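Local atomic coordinates of 3-oxosteroid 1-dehydrogenase (Sterolibacterium denitrificans, PDB entry 7P18), a protein that binds FAD and probably catalyses the 1,2-dehydrogenation of 3-oxosteroids to 3-oxo-Delta(1)-steroids, passing the electrons to an acceptor. Residues T5-V10 and T261-V266; V33-K38 and R223-W228; I347-K352 and W384-G389. One frame throughout, in Å; residues are numbered along the deposited sequence.

Contact 1: residues T5-V10 and T261-V266; sequences TNTYDV and TARRGV
Asp9 and Arg263 form a salt bridge, OD1 to NH1 at 2.9 Å, at a beta bulge where both chains pass from a mixed to a parallel Rossmann-type sheet. The carboxylate and guanidinium planes stand 62° apart: NH1 reaches OD1 from above the carboxylate plane, while OD1 lies close to the guanidinium plane. Chi1 (-58°) sets Arg263 CG beside the backbone N, and the extended chain carries NH1 across. Asp9 O accepts twice, from Arg264 N on a lone pair (2.8 Å) and from Gly265 N tilted from the carbonyl plane (3.1 Å). Before the bulge Thr7 and Tyr8 pair with Thr261 and Ala262, with bonds from Thr261 N to Asn6 O (2.8 Å), Tyr8 N to Thr261 O and Arg263 N to Tyr8 O; beyond it Val10 pairs with Gly265. Putting an alanine in place of Asp9 would probably leave the Arg263 guanidinium without its carboxylate mate and able to swing away. Arg264 CG packs on Asp9 CB; its NH2 donates a hydrogen bond to Ile557 O. Thr7 OG1 lies near Thr261 CB, and their CG2 methyls meet. Thr7 CG2, anti to the backbone N, also rests over one guanidinium face of Arg263, 3.6 Å from NE.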
# COMPACT_ATOMS: atom_id res chain seq x y z
N THR A 5 12.81 9.95 -33.29
CA THR A 5 13.33 10.44 -31.98
C THR A 5 12.22 10.37 -30.92
O THR A 5 12.49 10.52 -29.70
CB THR A 5 13.93 11.84 -32.15
OG1 THR A 5 12.87 12.80 -32.16
CG2 THR A 5 14.75 11.99 -33.42
N ASN A 6 10.99 10.14 -31.38
CA ASN A 6 9.77 9.95 -30.56
C ASN A 6 9.22 8.53 -30.75
O ASN A 6 8.04 8.32 -30.52
CB ASN A 6 8.77 11.03 -30.94
CG ASN A 6 9.21 12.37 -30.40
OD1 ASN A 6 9.88 12.44 -29.36
ND2 ASN A 6 8.86 13.44 -31.10
N THR A 7 10.07 7.62 -31.19
CA THR A 7 9.74 6.19 -31.40
C THR A 7 10.61 5.32 -30.50
O THR A 7 11.86 5.49 -30.52
CB THR A 7 9.90 5.77 -32.86
OG1 THR A 7 9.15 6.71 -33.63
CG2 THR A 7 9.37 4.39 -33.13
N TYR A 8 9.96 4.44 -29.74
CA TYR A 8 10.61 3.43 -28.88
C TYR A 8 9.93 2.08 -29.14
O TYR A 8 8.80 2.06 -29.65
CB TYR A 8 10.52 3.87 -27.42
CG TYR A 8 11.11 5.23 -27.13
CD1 TYR A 8 10.38 6.39 -27.36
CD2 TYR A 8 12.39 5.36 -26.63
CE1 TYR A 8 10.92 7.64 -27.10
CE2 TYR A 8 12.94 6.60 -26.36
CZ TYR A 8 12.20 7.75 -26.60
OH TYR A 8 12.75 8.96 -26.32
N ASP A 9 10.58 0.99 -28.75
CA ASP A 9 9.92 -0.35 -28.74
C ASP A 9 8.78 -0.30 -27.72
O ASP A 9 7.62 -0.66 -28.08
CB ASP A 9 10.96 -1.44 -28.45
CG ASP A 9 11.97 -1.59 -29.58
OD1 ASP A 9 11.59 -1.26 -30.71
OD2 ASP A 9 13.09 -2.04 -29.30
N VAL A 10 9.08 0.20 -26.53
CA VAL A 10 8.14 0.15 -25.37
C VAL A 10 8.01 1.55 -24.76
O VAL A 10 9.05 2.15 -24.42
CB VAL A 10 8.63 -0.89 -24.35
CG1 VAL A 10 7.75 -0.90 -23.12
CG2 VAL A 10 8.70 -2.29 -24.96
N THR A 261 5.52 7.07 -30.57
CA THR A 261 5.24 5.76 -31.21
C THR A 261 5.87 4.66 -30.36
O THR A 261 7.05 4.80 -30.00
CB THR A 261 5.75 5.73 -32.66
OG1 THR A 261 4.98 6.71 -33.37
CG2 THR A 261 5.57 4.39 -33.33
N ALA A 262 5.10 3.59 -30.12
CA ALA A 262 5.59 2.35 -29.48
C ALA A 262 5.52 1.24 -30.52
O ALA A 262 4.41 0.85 -30.86
CB ALA A 262 4.74 2.01 -28.26
N ARG A 263 6.66 0.78 -31.01
CA ARG A 263 6.72 -0.29 -32.04
C ARG A 263 6.13 -1.59 -31.49
O ARG A 263 5.48 -2.30 -32.26
CB ARG A 263 8.16 -0.57 -32.47
CG ARG A 263 8.88 0.65 -33.03
CD ARG A 263 10.10 0.22 -33.81
NE ARG A 263 10.98 1.34 -34.11
CZ ARG A 263 11.98 1.76 -33.35
NH1 ARG A 263 12.24 1.21 -32.18
NH2 ARG A 263 12.72 2.78 -33.76
N ARG A 264 6.38 -1.90 -30.22
CA ARG A 264 6.12 -3.25 -29.63
C ARG A 264 5.02 -3.19 -28.57
O ARG A 264 4.18 -4.11 -28.55
CB ARG A 264 7.44 -3.83 -29.12
CG ARG A 264 8.50 -3.94 -30.20
CD ARG A 264 8.20 -5.10 -31.12
NE ARG A 264 8.51 -6.34 -30.42
CZ ARG A 264 9.74 -6.82 -30.25
NH1 ARG A 264 10.80 -6.17 -30.73
NH2 ARG A 264 9.91 -7.96 -29.59
N GLY A 265 4.98 -2.16 -27.72
CA GLY A 265 3.91 -2.13 -26.71
C GLY A 265 3.91 -0.89 -25.85
O GLY A 265 4.95 -0.26 -25.68
N VAL A 266 2.72 -0.60 -25.34
CA VAL A 266 2.46 0.45 -24.33
C VAL A 266 2.06 -0.27 -23.05
O VAL A 266 1.08 -1.03 -23.11
CB VAL A 266 1.34 1.40 -24.79
CG1 VAL A 266 0.88 2.33 -23.67
CG2 VAL A 266 1.77 2.18 -26.04
O HOH W 1 5.83 9.50 -32.90

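Contact 2: residues V33-K38 and R223-W228; sequences VLVVEK and RKVPLW. With FAD (flavin-adenine dinucleotide), chain C.
Strand 33-36 of the Rossmann-type parallel sheet pairs with the edge strand 227-228, Val35 beside Leu227 and Val36 beside Trp228, and runs on to the FAD adenosine. Three backbone bonds join them: Val35 N to Pro226 O (3.0 Å), Trp228 N to Val35 O (2.8 Å) and Glu37 N to Trp228 O (2.8 Å). Leu34 meets the Trp228 indole at about a right angle. Its CD1 stands 3.6 Å above the centroid of the five-membered ring, a CH-pi contact only 9° off the ring normal, and CD2 lies nearer the six-membered ring. Leu34 CG is anti to the backbone N (chi1 172°), which, with chi2 near 66°, brings CD1 over the indole. Trp228 also has a cation-pi partner in Arg253. On the other face Val35 CG1 leans on Leu227 CG, while Val33 and Val225 meet through their CG1 methyls. Glu37 CB packs near Leu227 CD2, but the chain bends at chi2 toward the ribose, where OE1 accepts from FAD O3B and OE2 from FAD O2B, each at 2.7 Å. Lys38 lays CB against the adenine, 3.4 Å from FAD C4A. With Ser15 and Ser39 also bonded to it, the Glu37 carboxylate is fixed in rotation, and its two oxygens, probably carrying the negative charge, suit the paired ribose hydroxyls.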
# COMPACT_ATOMS: atom_id res chain seq x y z
N VAL A 33 13.24 1.57 -24.41
CA VAL A 33 12.17 1.95 -23.45
C VAL A 33 12.17 3.46 -23.21
O VAL A 33 13.27 4.03 -23.05
CB VAL A 33 12.33 1.17 -22.13
CG1 VAL A 33 11.19 1.46 -21.17
CG2 VAL A 33 12.39 -0.34 -22.40
N LEU A 34 10.98 4.04 -23.14
CA LEU A 34 10.75 5.37 -22.52
C LEU A 34 9.74 5.23 -21.37
O LEU A 34 8.70 4.57 -21.57
CB LEU A 34 10.21 6.32 -23.58
CG LEU A 34 9.73 7.68 -23.06
CD1 LEU A 34 10.86 8.50 -22.53
CD2 LEU A 34 8.96 8.44 -24.14
N VAL A 35 10.03 5.87 -20.24
CA VAL A 35 9.05 6.04 -19.12
C VAL A 35 8.55 7.49 -19.11
O VAL A 35 9.40 8.39 -19.14
CB VAL A 35 9.66 5.65 -17.78
CG1 VAL A 35 8.62 5.73 -16.66
CG2 VAL A 35 10.28 4.25 -17.86
N VAL A 36 7.24 7.70 -19.08
CA VAL A 36 6.62 9.06 -18.90
C VAL A 36 5.89 9.12 -17.55
O VAL A 36 5.09 8.20 -17.26
CB VAL A 36 5.71 9.44 -20.08
CG1 VAL A 36 6.49 9.51 -21.39
CG2 VAL A 36 4.49 8.57 -20.22
N GLU A 37 6.15 10.19 -16.78
CA GLU A 37 5.58 10.46 -15.43
C GLU A 37 4.84 11.82 -15.45
O GLU A 37 5.46 12.81 -15.91
CB GLU A 37 6.70 10.42 -14.38
CG GLU A 37 6.28 10.98 -13.01
CD GLU A 37 5.10 10.32 -12.36
OE1 GLU A 37 5.01 9.06 -12.44
OE2 GLU A 37 4.26 11.06 -11.76
N LYS A 38 3.58 11.82 -15.03
CA LYS A 38 2.66 12.99 -14.97
C LYS A 38 3.28 14.06 -14.07
O LYS A 38 3.28 15.22 -14.49
CB LYS A 38 1.27 12.56 -14.50
CG LYS A 38 0.27 13.63 -14.05
CD LYS A 38 -1.03 12.89 -13.76
CE LYS A 38 -2.11 13.71 -13.14
NZ LYS A 38 -3.38 12.98 -13.15
N ARG A 223 20.98 1.69 -16.82
CA ARG A 223 20.61 1.22 -18.17
C ARG A 223 20.39 2.41 -19.11
O ARG A 223 20.11 2.17 -20.28
CB ARG A 223 19.35 0.34 -18.10
CG ARG A 223 19.56 -0.92 -17.26
CD ARG A 223 18.27 -1.52 -16.74
NE ARG A 223 18.50 -2.85 -16.19
CZ ARG A 223 19.13 -3.08 -15.05
NH1 ARG A 223 19.57 -2.09 -14.29
NH2 ARG A 223 19.31 -4.33 -14.66
N LYS A 224 20.44 3.64 -18.58
CA LYS A 224 20.21 4.89 -19.36
C LYS A 224 18.82 4.86 -19.99
O LYS A 224 18.67 5.33 -21.12
CB LYS A 224 21.28 5.05 -20.44
CG LYS A 224 22.71 5.06 -19.93
CD LYS A 224 23.72 5.17 -21.06
CE LYS A 224 25.15 4.91 -20.62
NZ LYS A 224 25.74 6.10 -19.97
N VAL A 225 17.82 4.37 -19.27
CA VAL A 225 16.43 4.37 -19.76
C VAL A 225 15.88 5.75 -19.44
O VAL A 225 15.90 6.13 -18.26
CB VAL A 225 15.60 3.26 -19.10
CG1 VAL A 225 14.12 3.43 -19.39
CG2 VAL A 225 16.09 1.89 -19.50
N PRO A 226 15.41 6.52 -20.44
CA PRO A 226 14.89 7.86 -20.18
C PRO A 226 13.59 7.79 -19.37
O PRO A 226 12.76 6.92 -19.62
CB PRO A 226 14.68 8.46 -21.57
CG PRO A 226 14.55 7.25 -22.50
CD PRO A 226 15.43 6.20 -21.88
N LEU A 227 13.45 8.74 -18.45
CA LEU A 227 12.22 8.96 -17.67
C LEU A 227 11.84 10.44 -17.78
O LEU A 227 12.55 11.25 -17.23
CB LEU A 227 12.52 8.56 -16.23
CG LEU A 227 11.27 8.36 -15.35
CD1 LEU A 227 11.59 7.51 -14.14
CD2 LEU A 227 10.68 9.68 -14.90
N TRP A 228 10.75 10.74 -18.46
CA TRP A 228 10.30 12.15 -18.64
C TRP A 228 9.32 12.52 -17.52
O TRP A 228 8.20 12.00 -17.52
CB TRP A 228 9.68 12.37 -20.02
CG TRP A 228 10.63 12.20 -21.16
CD1 TRP A 228 11.98 11.97 -21.09
CD2 TRP A 228 10.30 12.26 -22.55
NE1 TRP A 228 12.49 11.82 -22.35
CE2 TRP A 228 11.50 12.00 -23.27
CE3 TRP A 228 9.12 12.44 -23.27
CZ2 TRP A 228 11.53 11.98 -24.66
CZ3 TRP A 228 9.15 12.40 -24.64
CH2 TRP A 228 10.34 12.16 -25.32
PA FAD C . 1.75 4.29 -8.19
O1A FAD C . 2.82 3.72 -7.34
O2A FAD C . 0.95 5.36 -7.49
O5B FAD C . 2.44 4.88 -9.49
C5B FAD C . 1.60 5.48 -10.52
C4B FAD C . 2.36 6.62 -11.12
O4B FAD C . 1.70 7.01 -12.36
C3B FAD C . 2.45 7.90 -10.26
O3B FAD C . 3.79 8.36 -10.16
C2B FAD C . 1.54 8.89 -10.98
O2B FAD C . 1.86 10.24 -10.72
C1B FAD C . 1.66 8.41 -12.43
N9A FAD C . 0.56 8.83 -13.31
C8A FAD C . -0.76 9.00 -13.01
N7A FAD C . -1.45 9.49 -14.04
C5A FAD C . -0.53 9.59 -15.07
C6A FAD C . -0.64 10.03 -16.41
N6A FAD C . -1.75 10.53 -16.95
N1A FAD C . 0.49 10.00 -17.16
C2A FAD C . 1.61 9.54 -16.60
N3A FAD C . 1.85 9.18 -15.34
C4A FAD C . 0.71 9.20 -14.62
N1 FAD C . 1.19 -2.06 -1.04
C2 FAD C . 1.95 -3.17 -0.91
O2 FAD C . 1.75 -4.17 -1.64
N3 FAD C . 2.96 -3.24 -0.04
C4 FAD C . 3.12 -2.31 0.97
O4 FAD C . 4.12 -2.37 1.67
C4X FAD C . 2.32 -1.14 0.91
N5 FAD C . 2.47 -0.20 1.84
C5X FAD C . 1.73 0.95 1.70
C6 FAD C . 1.94 2.00 2.63
C7 FAD C . 1.33 3.24 2.46
C7M FAD C . 1.59 4.37 3.45
C8 FAD C . 0.54 3.47 1.32
C8M FAD C . -0.11 4.82 1.10
C9 FAD C . 0.26 2.42 0.46
C9A FAD C . 0.89 1.17 0.59
N10 FAD C . 0.64 0.09 -0.28
C10 FAD C . 1.37 -1.08 -0.17
C1' FAD C . -0.18 0.28 -1.48
C2' FAD C . 0.73 0.59 -2.69
O2' FAD C . 1.60 1.69 -2.45
C3' FAD C . -0.07 0.85 -3.98
O3' FAD C . -1.19 -0.03 -4.10
C4' FAD C . 0.84 0.76 -5.19
O4' FAD C . 1.94 1.64 -4.98
C5' FAD C . 0.15 1.09 -6.50
O5' FAD C . 1.18 1.05 -7.51
P FAD C . 0.88 1.60 -8.97
O1P FAD C . 2.17 1.42 -9.65
O2P FAD C . -0.38 1.09 -9.52
O3P FAD C . 0.68 3.21 -8.73

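Contact 3: residues I347-K352 and W384-G389; sequences IVVNGK and WLIFDG
Val349 CG2 is the bump that fits between two neighbours of the facing strand: it lies 4.0 Å from Trp384 CB and 4.2 Å from Ile386 CG1. Its place follows from chi1 (-62°), which sets this methyl between the backbone N and the carbonyl carbon, over the partner strand. The Val349 and Trp384 side chains as wholes cross at about a right angle. Along the same face Ile347 fills the next hollow, its CG1 resting 4.0 Å from Ile386 CB. Ile386 thus sits with CB against one neighbour and CG1 toward the other. The two strands, 347-349 and 384-387, run antiparallel at 143° in an antiparallel sheet, in which strand 486-502 flanks 383-387 on its far edge; this part of the sheet lies away from the annotated sites and probably belongs to the catalytic domain of the family. Ile347 and Ile386 form a hydrogen-bonded pair with reciprocal bonds, Ile386 N to Ile347 O at 2.8 Å and Ile347 N to Ile386 O. Val349 and Trp384 form the second, Val349 N to Trp384 O at 2.8 Å and Trp384 N to Val349 O. Between them Val348 and Leu385 are a non-hydrogen-bonded pair, and their side chains go to the opposite face. There Leu385 CD1 bends back over the strand gap and wedges beside Val348 CG2 at 3.6 Å, equally near Ile347 O. Phe356 packs on Val348 and Met397 on Leu385. On the first face helices 423-430 and 434-450 lie against Ile386, and the Trp384 ring meets Trp418 edge-to-face.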
# COMPACT_ATOMS: atom_id res chain seq x y z
N ILE A 347 -10.38 0.58 21.09
CA ILE A 347 -11.60 -0.03 20.48
C ILE A 347 -12.10 0.88 19.37
O ILE A 347 -11.84 2.09 19.44
CB ILE A 347 -12.70 -0.34 21.52
CG1 ILE A 347 -13.16 0.87 22.31
CG2 ILE A 347 -12.25 -1.48 22.43
CD1 ILE A 347 -14.48 0.60 23.03
N VAL A 348 -12.79 0.29 18.40
CA VAL A 348 -13.46 1.06 17.32
C VAL A 348 -14.95 0.94 17.52
O VAL A 348 -15.45 -0.18 17.63
CB VAL A 348 -12.99 0.56 15.94
CG1 VAL A 348 -13.84 1.13 14.82
CG2 VAL A 348 -11.51 0.91 15.78
N VAL A 349 -15.65 2.08 17.48
CA VAL A 349 -17.12 2.11 17.65
C VAL A 349 -17.74 2.95 16.55
O VAL A 349 -17.06 3.84 15.99
CB VAL A 349 -17.52 2.65 19.04
CG1 VAL A 349 -16.98 1.73 20.13
CG2 VAL A 349 -17.07 4.10 19.23
N ASN A 350 -19.01 2.65 16.29
CA ASN A 350 -19.93 3.46 15.45
C ASN A 350 -20.57 4.54 16.33
O ASN A 350 -20.17 4.69 17.50
CB ASN A 350 -20.97 2.59 14.72
CG ASN A 350 -21.88 1.81 15.65
OD1 ASN A 350 -22.03 2.15 16.82
ND2 ASN A 350 -22.53 0.78 15.13
N GLY A 351 -21.52 5.30 15.78
CA GLY A 351 -22.15 6.43 16.48
C GLY A 351 -23.04 5.97 17.62
O GLY A 351 -23.33 6.79 18.50
N LYS A 352 -23.46 4.71 17.61
CA LYS A 352 -24.22 4.07 18.71
C LYS A 352 -23.27 3.60 19.82
O LYS A 352 -23.76 2.95 20.76
CB LYS A 352 -25.05 2.93 18.14
CG LYS A 352 -26.14 3.40 17.19
CD LYS A 352 -26.85 2.26 16.47
CE LYS A 352 -28.16 2.69 15.84
NZ LYS A 352 -28.88 1.52 15.28
N TRP A 384 -14.94 5.67 15.06
CA TRP A 384 -14.23 6.32 16.19
C TRP A 384 -13.32 5.31 16.85
O TRP A 384 -13.81 4.23 17.24
CB TRP A 384 -15.21 6.96 17.17
CG TRP A 384 -15.92 8.11 16.53
CD1 TRP A 384 -17.13 8.06 15.91
CD2 TRP A 384 -15.40 9.43 16.31
NE1 TRP A 384 -17.42 9.27 15.36
CE2 TRP A 384 -16.38 10.13 15.60
CE3 TRP A 384 -14.24 10.10 16.70
CZ2 TRP A 384 -16.22 11.46 15.23
CZ3 TRP A 384 -14.06 11.41 16.32
CH2 TRP A 384 -15.04 12.07 15.59
N LEU A 385 -12.08 5.73 17.04
CA LEU A 385 -11.09 4.91 17.79
C LEU A 385 -10.93 5.52 19.18
O LEU A 385 -10.69 6.73 19.24
CB LEU A 385 -9.78 4.91 17.02
CG LEU A 385 -8.65 4.16 17.72
CD1 LEU A 385 -8.84 2.69 17.49
CD2 LEU A 385 -7.31 4.64 17.22
N ILE A 386 -11.10 4.71 20.22
CA ILE A 386 -11.12 5.14 21.66
C ILE A 386 -9.99 4.43 22.41
O ILE A 386 -9.81 3.21 22.23
CB ILE A 386 -12.48 4.80 22.29
CG1 ILE A 386 -13.66 5.23 21.40
CG2 ILE A 386 -12.54 5.39 23.70
CD1 ILE A 386 -13.84 6.73 21.29
N PHE A 387 -9.21 5.17 23.19
CA PHE A 387 -8.20 4.57 24.11
C PHE A 387 -7.97 5.50 25.31
O PHE A 387 -8.52 6.65 25.31
CB PHE A 387 -6.90 4.28 23.35
CG PHE A 387 -6.29 5.43 22.60
CD1 PHE A 387 -5.45 6.34 23.23
CD2 PHE A 387 -6.53 5.58 21.24
CE1 PHE A 387 -4.84 7.37 22.53
CE2 PHE A 387 -5.93 6.62 20.55
CZ PHE A 387 -5.11 7.52 21.19
N ASP A 388 -7.22 5.04 26.31
CA ASP A 388 -7.04 5.78 27.59
C ASP A 388 -5.64 6.36 27.68
O ASP A 388 -4.84 6.26 26.72
CB ASP A 388 -7.42 4.90 28.79
CG ASP A 388 -6.40 3.86 29.20
OD1 ASP A 388 -5.35 3.78 28.54
OD2 ASP A 388 -6.70 3.11 30.15
N GLY A 389 -5.33 6.96 28.83
CA GLY A 389 -4.02 7.62 29.01
C GLY A 389 -2.84 6.67 29.07
O GLY A 389 -1.73 7.12 28.77

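In the fold
Contacts 1 and 2 are neighbours, their centres 12 Å apart. Contact 2 lies in the Rossmann-type sheet, and contact 1 joins it through Val10 after leaving the mixed sheet: Val10 O probably accepts from Leu34 N, and Tyr8 packs on Leu34 with its ring and on Trp228 with its hydroxyl. Contact 1, at the outer end, is partly buried, and its arginines and aspartate add charge to the backbone ladder; contact 2 is buried and apolar until it ends in the carboxylate at the FAD ribose. Contact 3 lies across the chain's centre, about 31 Å from contact 2 between nearest atoms, in a separate antiparallel sheet. Buried as well, it joins its strands by backbone bonds and aliphatic packing.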